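PDB 7CU9: tube-forming protein in Mycobacterial Envelpe, TiME from Mycolicibacterium smegmatis, which probably forms part of a secretion tube that spans the mycobacterial outer envelope, and is here captured as its soluble domain with a PknH-like extracellular fold. Local coordinates for residues A94-V102 with T155-Q164; S3-M13 with V82-A90. One frame throughout, in Å; residues are numbered along the deposited sequence.

Contact 1: residues A94-V102 with T155-Q164; sequences AADRAYHRV and TRKRENVLLQ
Ala95 drives its methyl into the turn that closes a beta hairpin: CB lies 3.5 Å from Asn160 C and almost as near to the carbonyl oxygen of Glu159. So small a side chain lets the helix come down closely on the type II' turn from Arg158 to Val161. One residue on, Asp96 meets the aliphatic part of Lys157, whose CE lies 3.8 Å from Asp96 CB. The lysine chain, bent at chi2 and again at chi3, passes beside the helix backbone and brings NZ back to its own hairpin, where it bonds Glu159 O at 2.9 Å, directed at a lone pair of that oxygen within the carbonyl plane. Asp96 OD1 remains 5.1 Å from Lys157 NZ, too far for a salt bridge, although the opposite charges may still attract. Ala98 then sets CB against Leu162 CD2 at 3.8 Å, a methyl-to-methyl contact with the ring of Phe89 beside Ala98. Here the architecture is plain: helix 92-103 lies along one face of a large antiparallel sheet, its 94-102 part running nearly antiparallel (165°) to strand 155-158. Tyr99, with CG anti to its own N (chi1 177°), reaches out across strand 155-158. Leu162 CD1 sits at the ring edge, in plane, while Thr155 CG2, 3.9 Å from Tyr99 CD1, and Lys157 CB approach the ring obliquely; the phenol OH reaches beyond the hairpin to Gly134 O. Farthest along, Val102 rests CG2 on Gln164 NE2, 3.9 Å away, whose bond to Thr155 OG1, lying in the amide plane, is almost straight (170°).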
# COMPACT_ATOMS: atom_id res chain seq x y z
N ALA B 94 33.06 1.90 12.23
CA ALA B 94 32.94 0.83 11.21
C ALA B 94 31.55 0.90 10.57
O ALA B 94 31.44 0.69 9.35
CB ALA B 94 33.21 -0.53 11.81
N ALA B 95 30.51 1.16 11.36
CA ALA B 95 29.13 1.35 10.83
C ALA B 95 29.12 2.58 9.91
O ALA B 95 28.47 2.53 8.85
CB ALA B 95 28.15 1.49 11.96
N ASP B 96 29.83 3.65 10.28
CA ASP B 96 29.91 4.88 9.45
C ASP B 96 30.59 4.55 8.11
O ASP B 96 30.12 5.02 7.06
CB ASP B 96 30.63 6.02 10.16
CG ASP B 96 30.46 7.33 9.43
OD1 ASP B 96 29.30 7.71 9.16
OD2 ASP B 96 31.49 7.94 9.07
N ARG B 97 31.66 3.75 8.12
CA ARG B 97 32.37 3.39 6.88
C ARG B 97 31.42 2.58 5.99
O ARG B 97 31.41 2.81 4.77
CB ARG B 97 33.68 2.65 7.18
CG ARG B 97 34.77 3.55 7.73
CD ARG B 97 36.10 2.84 7.78
NE ARG B 97 36.16 1.74 8.73
CZ ARG B 97 36.41 1.85 10.04
NH1 ARG B 97 36.60 3.04 10.59
NH2 ARG B 97 36.46 0.77 10.79
N ALA B 98 30.64 1.67 6.57
CA ALA B 98 29.67 0.85 5.80
C ALA B 98 28.60 1.76 5.20
O ALA B 98 28.27 1.60 4.00
CB ALA B 98 29.07 -0.22 6.67
N TYR B 99 28.09 2.72 5.98
CA TYR B 99 27.12 3.73 5.49
C TYR B 99 27.72 4.45 4.27
O TYR B 99 27.03 4.62 3.26
CB TYR B 99 26.75 4.71 6.60
CG TYR B 99 25.82 5.80 6.14
CD1 TYR B 99 24.49 5.53 5.88
CD2 TYR B 99 26.29 7.09 5.93
CE1 TYR B 99 23.63 6.52 5.43
CE2 TYR B 99 25.44 8.08 5.47
CZ TYR B 99 24.11 7.80 5.23
OH TYR B 99 23.28 8.79 4.78
N HIS B 100 28.99 4.84 4.36
CA HIS B 100 29.66 5.60 3.27
C HIS B 100 29.96 4.70 2.07
O HIS B 100 30.03 5.24 0.95
CB HIS B 100 30.86 6.38 3.82
CG HIS B 100 30.41 7.66 4.42
ND1 HIS B 100 30.12 8.76 3.63
CD2 HIS B 100 30.11 8.01 5.68
CE1 HIS B 100 29.68 9.74 4.40
NE2 HIS B 100 29.67 9.30 5.66
N ARG B 101 30.07 3.39 2.23
CA ARG B 101 30.20 2.49 1.05
C ARG B 101 28.88 2.51 0.26
O ARG B 101 28.94 2.33 -0.96
CB ARG B 101 30.66 1.09 1.47
CG ARG B 101 32.12 1.07 1.91
CD ARG B 101 32.67 -0.33 2.05
NE ARG B 101 32.11 -1.05 3.19
CZ ARG B 101 32.57 -1.02 4.44
NH1 ARG B 101 33.60 -0.26 4.76
NH2 ARG B 101 31.97 -1.74 5.37
N VAL B 102 27.74 2.73 0.91
CA VAL B 102 26.46 2.94 0.18
C VAL B 102 26.49 4.32 -0.50
O VAL B 102 26.34 4.37 -1.74
CB VAL B 102 25.22 2.83 1.10
CG1 VAL B 102 23.95 3.14 0.32
CG2 VAL B 102 25.13 1.46 1.75
N THR B 155 18.35 3.67 4.01
CA THR B 155 19.60 3.20 4.65
C THR B 155 19.84 4.08 5.86
O THR B 155 19.86 5.32 5.70
CB THR B 155 20.78 3.25 3.68
OG1 THR B 155 20.47 2.34 2.62
CG2 THR B 155 22.10 2.91 4.33
N ARG B 156 19.99 3.49 7.04
CA ARG B 156 20.09 4.28 8.28
C ARG B 156 21.24 3.75 9.12
O ARG B 156 21.32 2.54 9.35
CB ARG B 156 18.76 4.24 9.02
CG ARG B 156 17.64 4.77 8.15
CD ARG B 156 16.37 4.83 8.91
NE ARG B 156 15.30 5.24 8.02
CZ ARG B 156 14.09 5.55 8.44
NH1 ARG B 156 13.81 5.48 9.73
NH2 ARG B 156 13.17 5.91 7.57
N LYS B 157 22.10 4.68 9.53
CA LYS B 157 23.25 4.40 10.41
C LYS B 157 22.84 4.84 11.81
O LYS B 157 22.46 6.01 11.98
CB LYS B 157 24.47 5.13 9.84
CG LYS B 157 25.80 4.74 10.46
CD LYS B 157 25.97 5.25 11.85
CE LYS B 157 27.40 5.57 12.19
NZ LYS B 157 27.50 6.04 13.59
N ARG B 158 22.85 3.92 12.77
CA ARG B 158 22.43 4.19 14.17
C ARG B 158 23.49 3.58 15.08
O ARG B 158 23.57 2.35 15.12
CB ARG B 158 21.03 3.62 14.42
CG ARG B 158 19.94 4.19 13.52
CD ARG B 158 19.66 5.64 13.86
NE ARG B 158 18.53 6.19 13.12
CZ ARG B 158 18.61 6.84 11.96
NH1 ARG B 158 19.76 7.06 11.36
NH2 ARG B 158 17.49 7.29 11.41
N GLU B 159 24.29 4.42 15.74
CA GLU B 159 25.44 3.96 16.57
C GLU B 159 26.30 3.03 15.71
O GLU B 159 26.84 3.49 14.69
CB GLU B 159 24.92 3.31 17.86
CG GLU B 159 24.28 4.29 18.83
CD GLU B 159 25.26 4.97 19.78
OE1 GLU B 159 26.47 4.96 19.49
OE2 GLU B 159 24.80 5.50 20.82
N ASN B 160 26.40 1.75 16.09
CA ASN B 160 27.26 0.75 15.41
C ASN B 160 26.43 -0.15 14.48
O ASN B 160 26.93 -1.21 14.10
CB ASN B 160 27.99 -0.10 16.45
CG ASN B 160 27.04 -0.89 17.32
OD1 ASN B 160 25.92 -0.44 17.61
ND2 ASN B 160 27.47 -2.06 17.77
N VAL B 161 25.23 0.28 14.10
CA VAL B 161 24.33 -0.54 13.24
C VAL B 161 24.12 0.18 11.91
O VAL B 161 23.88 1.39 11.91
CB VAL B 161 23.00 -0.82 13.95
CG1 VAL B 161 22.02 -1.54 13.04
CG2 VAL B 161 23.22 -1.60 15.24
N LEU B 162 24.20 -0.58 10.82
CA LEU B 162 23.68 -0.13 9.51
C LEU B 162 22.45 -0.98 9.21
O LEU B 162 22.56 -2.23 9.18
CB LEU B 162 24.74 -0.27 8.41
CG LEU B 162 24.33 0.31 7.06
CD1 LEU B 162 24.17 1.82 7.14
CD2 LEU B 162 25.31 -0.07 5.97
N LEU B 163 21.31 -0.33 9.01
CA LEU B 163 20.09 -1.07 8.60
C LEU B 163 19.61 -0.53 7.25
O LEU B 163 19.83 0.65 6.92
CB LEU B 163 19.04 -1.02 9.70
CG LEU B 163 18.37 0.33 9.95
CD1 LEU B 163 17.17 0.52 9.04
CD2 LEU B 163 17.94 0.46 11.41
N GLN B 164 19.02 -1.42 6.48
CA GLN B 164 18.44 -1.08 5.17
C GLN B 164 17.07 -1.74 5.08
O GLN B 164 16.91 -2.86 5.59
CB GLN B 164 19.35 -1.53 4.03
CG GLN B 164 20.70 -0.84 4.02
CD GLN B 164 21.45 -1.22 2.77
OE1 GLN B 164 21.81 -2.38 2.58
NE2 GLN B 164 21.66 -0.25 1.89

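Contact 2: residues S3-M13 with V82-A90; sequences SDPGVVSYAVM and VKQAVGVFA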
# COMPACT_ATOMS: atom_id res chain seq x y z
N SER B 3 24.57 -1.21 19.96
CA SER B 3 23.84 -2.50 20.00
C SER B 3 24.82 -3.65 20.22
O SER B 3 25.88 -3.67 19.58
CB SER B 3 23.09 -2.73 18.72
OG SER B 3 22.07 -1.77 18.56
N ASP B 4 24.42 -4.63 21.02
CA ASP B 4 25.11 -5.94 21.08
C ASP B 4 24.85 -6.66 19.76
O ASP B 4 23.82 -6.44 19.12
CB ASP B 4 24.64 -6.77 22.27
CG ASP B 4 25.03 -6.21 23.63
OD1 ASP B 4 26.00 -5.43 23.70
OD2 ASP B 4 24.36 -6.58 24.61
N PRO B 5 25.75 -7.55 19.32
CA PRO B 5 25.55 -8.28 18.07
C PRO B 5 24.25 -9.09 18.03
O PRO B 5 23.69 -9.30 16.95
CB PRO B 5 26.76 -9.24 17.96
CG PRO B 5 27.59 -9.03 19.22
CD PRO B 5 27.04 -7.84 19.97
N GLY B 6 23.76 -9.52 19.19
CA GLY B 6 22.56 -10.36 19.32
C GLY B 6 21.30 -9.70 18.78
O GLY B 6 20.33 -10.42 18.53
N VAL B 7 21.27 -8.37 18.59
CA VAL B 7 20.02 -7.67 18.20
C VAL B 7 19.57 -8.14 16.81
O VAL B 7 18.37 -7.99 16.51
CB VAL B 7 20.13 -6.13 18.26
CG1 VAL B 7 20.48 -5.66 19.66
CG2 VAL B 7 21.08 -5.57 17.22
N VAL B 8 20.47 -8.65 15.96
CA VAL B 8 20.08 -9.05 14.58
C VAL B 8 19.09 -10.21 14.65
O VAL B 8 18.30 -10.37 13.70
CB VAL B 8 21.29 -9.39 13.68
CG1 VAL B 8 22.19 -8.20 13.45
CG2 VAL B 8 22.09 -10.56 14.21
N SER B 9 19.09 -10.98 15.75
CA SER B 9 18.17 -12.13 15.98
C SER B 9 16.71 -11.67 16.11
O SER B 9 15.82 -12.54 16.01
CB SER B 9 18.58 -12.94 17.18
OG SER B 9 19.79 -13.66 16.94
N TYR B 10 16.44 -10.38 16.36
CA TYR B 10 15.05 -9.88 16.49
C TYR B 10 14.87 -8.48 15.88
O TYR B 10 13.78 -7.90 16.10
CB TYR B 10 14.60 -9.94 17.95
CG TYR B 10 15.50 -9.28 18.95
CD1 TYR B 10 16.54 -9.98 19.55
CD2 TYR B 10 15.31 -7.97 19.33
CE1 TYR B 10 17.37 -9.38 20.49
CE2 TYR B 10 16.12 -7.35 20.27
CZ TYR B 10 17.16 -8.06 20.85
OH TYR B 10 17.97 -7.46 21.77
N ALA B 11 15.82 -7.96 15.10
CA ALA B 11 15.69 -6.66 14.41
C ALA B 11 15.02 -6.83 13.04
O ALA B 11 14.58 -5.82 12.47
CB ALA B 11 17.04 -6.00 14.27
N VAL B 12 14.95 -8.05 12.52
CA VAL B 12 14.33 -8.34 11.19
C VAL B 12 12.86 -8.70 11.42
O VAL B 12 12.60 -9.72 12.08
CB VAL B 12 15.09 -9.45 10.44
CG1 VAL B 12 14.44 -9.77 9.10
CG2 VAL B 12 16.56 -9.11 10.26
N MET B 13 11.94 -7.88 10.91
CA MET B 13 10.49 -8.07 11.10
C MET B 13 10.04 -9.29 10.31
O MET B 13 10.36 -9.42 9.12
CB MET B 13 9.70 -6.84 10.66
CG MET B 13 10.00 -5.59 11.46
SD MET B 13 9.66 -5.77 13.24
CE MET B 13 11.30 -6.09 13.88
N VAL B 82 9.20 -6.97 0.10
CA VAL B 82 9.81 -6.20 1.21
C VAL B 82 11.12 -6.89 1.58
O VAL B 82 11.12 -8.11 1.80
CB VAL B 82 8.87 -6.09 2.42
CG1 VAL B 82 9.52 -5.37 3.59
CG2 VAL B 82 7.57 -5.42 2.02
N LYS B 83 12.20 -6.12 1.66
CA LYS B 83 13.52 -6.68 2.04
C LYS B 83 14.07 -5.86 3.20
O LYS B 83 13.83 -4.65 3.28
CB LYS B 83 14.45 -6.70 0.82
CG LYS B 83 15.72 -7.52 0.99
CD LYS B 83 16.44 -7.68 -0.31
CE LYS B 83 17.72 -8.48 -0.21
NZ LYS B 83 18.26 -8.78 -1.55
N GLN B 84 14.79 -6.55 4.09
CA GLN B 84 15.44 -5.95 5.27
C GLN B 84 16.86 -6.50 5.37
O GLN B 84 17.07 -7.69 5.07
CB GLN B 84 14.69 -6.34 6.53
CG GLN B 84 13.27 -5.82 6.59
CD GLN B 84 12.55 -6.46 7.74
OE1 GLN B 84 12.79 -6.15 8.91
NE2 GLN B 84 11.70 -7.43 7.42
N ALA B 85 17.80 -5.66 5.81
CA ALA B 85 19.18 -6.09 6.12
C ALA B 85 19.65 -5.30 7.35
O ALA B 85 19.44 -4.08 7.38
CB ALA B 85 20.09 -5.86 4.94
N VAL B 86 20.22 -5.99 8.32
CA VAL B 86 20.73 -5.36 9.56
C VAL B 86 22.14 -5.88 9.80
O VAL B 86 22.32 -7.11 9.89
CB VAL B 86 19.83 -5.64 10.78
CG1 VAL B 86 20.36 -4.96 12.03
CG2 VAL B 86 18.39 -5.21 10.51
N GLY B 87 23.10 -4.97 9.90
CA GLY B 87 24.49 -5.27 10.24
C GLY B 87 24.89 -4.60 11.53
O GLY B 87 24.70 -3.37 11.65
N VAL B 88 25.43 -5.36 12.48
CA VAL B 88 26.01 -4.80 13.73
C VAL B 88 27.52 -4.84 13.59
O VAL B 88 28.06 -5.93 13.31
CB VAL B 88 25.54 -5.55 14.99
CG1 VAL B 88 26.17 -4.97 16.24
CG2 VAL B 88 24.03 -5.57 15.09
N PHE B 89 28.17 -3.70 13.77
CA PHE B 89 29.64 -3.56 13.66
C PHE B 89 30.24 -3.43 15.06
O PHE B 89 29.56 -3.02 15.99
CB PHE B 89 29.98 -2.37 12.77
CG PHE B 89 29.54 -2.58 11.35
CD1 PHE B 89 28.23 -2.32 10.97
CD2 PHE B 89 30.41 -3.07 10.39
CE1 PHE B 89 27.81 -2.52 9.67
CE2 PHE B 89 30.00 -3.27 9.08
CZ PHE B 89 28.70 -2.99 8.72
N ALA B 90 31.52 -3.78 15.19
CA ALA B 90 32.24 -3.72 16.48
C ALA B 90 32.34 -2.27 16.97
O ALA B 90 32.44 -2.05 18.19
CB ALA B 90 33.60 -4.35 16.34
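Gln84 and Met13 grip each other through two hydrogen bonds, the side-chain amide of the strand residue reading both backbone polar groups of the methionine. Met13 N gives its hydrogen to Gln84 OE1 at 2.8 Å, arriving tilted 15° from the carbonyl plane, and Gln84 NE2 returns a bond to Met13 O at 2.9 Å, meeting a lone pair of that oxygen in the plane of its carbonyl. With its chain extended beyond CG (chi2 170°), Gln84 spans the gap between the sheet and the N-terminal segment. Val12 crosses the Gln84 side chain at a slant, CG1 touching the amide. Farther along, the contact turns apolar. Ala11 CB meets Val86 CG2 at 4.1 Å, and Val8 CG1 packs against Val86 CG1 as well as Val88 CG2, the latter at 3.6 Å. Val88 divides its two methyls: CG2 also receives Val7 CG2 at 3.6 Å, whereas CG1 lies under the backbone, 3.6 Å from Ser3 O and close to Pro5 CA. Alternation along strand 82-89 sends Gln84, Val86 and Val88 to one face, and the 3-10 turn at residues 5-7, with the loose helical turn that follows, covers that face; Phe89 points to the other, where helix 92-103 lies. In the next shell, Met184 of helix 174-185 touches both Gln84 and Val86, and Ser3 OG is held by Leu188 O. Because both polar atoms of the buried Gln84 amide are matched, the paired bonds fix which way it is flipped, while the valines and Ala11 contribute van der Waals and hydrophobic packing, which sets no such direction.

How the contacts relate
The two contacts lie on opposite faces of the same antiparallel sheet: hairpin strands 150-158 and 161-169 beneath the helix of contact 1, with 77-89, next to 161-169, beneath the N-terminal segment of contact 2. Contact 1 is the more deeply buried; contact 2 is only partly so, with Asp4 and Pro5 exposed at its border. Their chemistry differs too, for helix and hairpin meet by packing alone, whereas contact 2 adds a two-bond amide pairing to its valine cluster. Asn160 joins them: its backbone is hydrogen-bonded to Phe89 and its OD1 accepts a hydrogen bond from Ser3 N. Phe89, pointing the other way from Val88, packs against Ala98 of the helix.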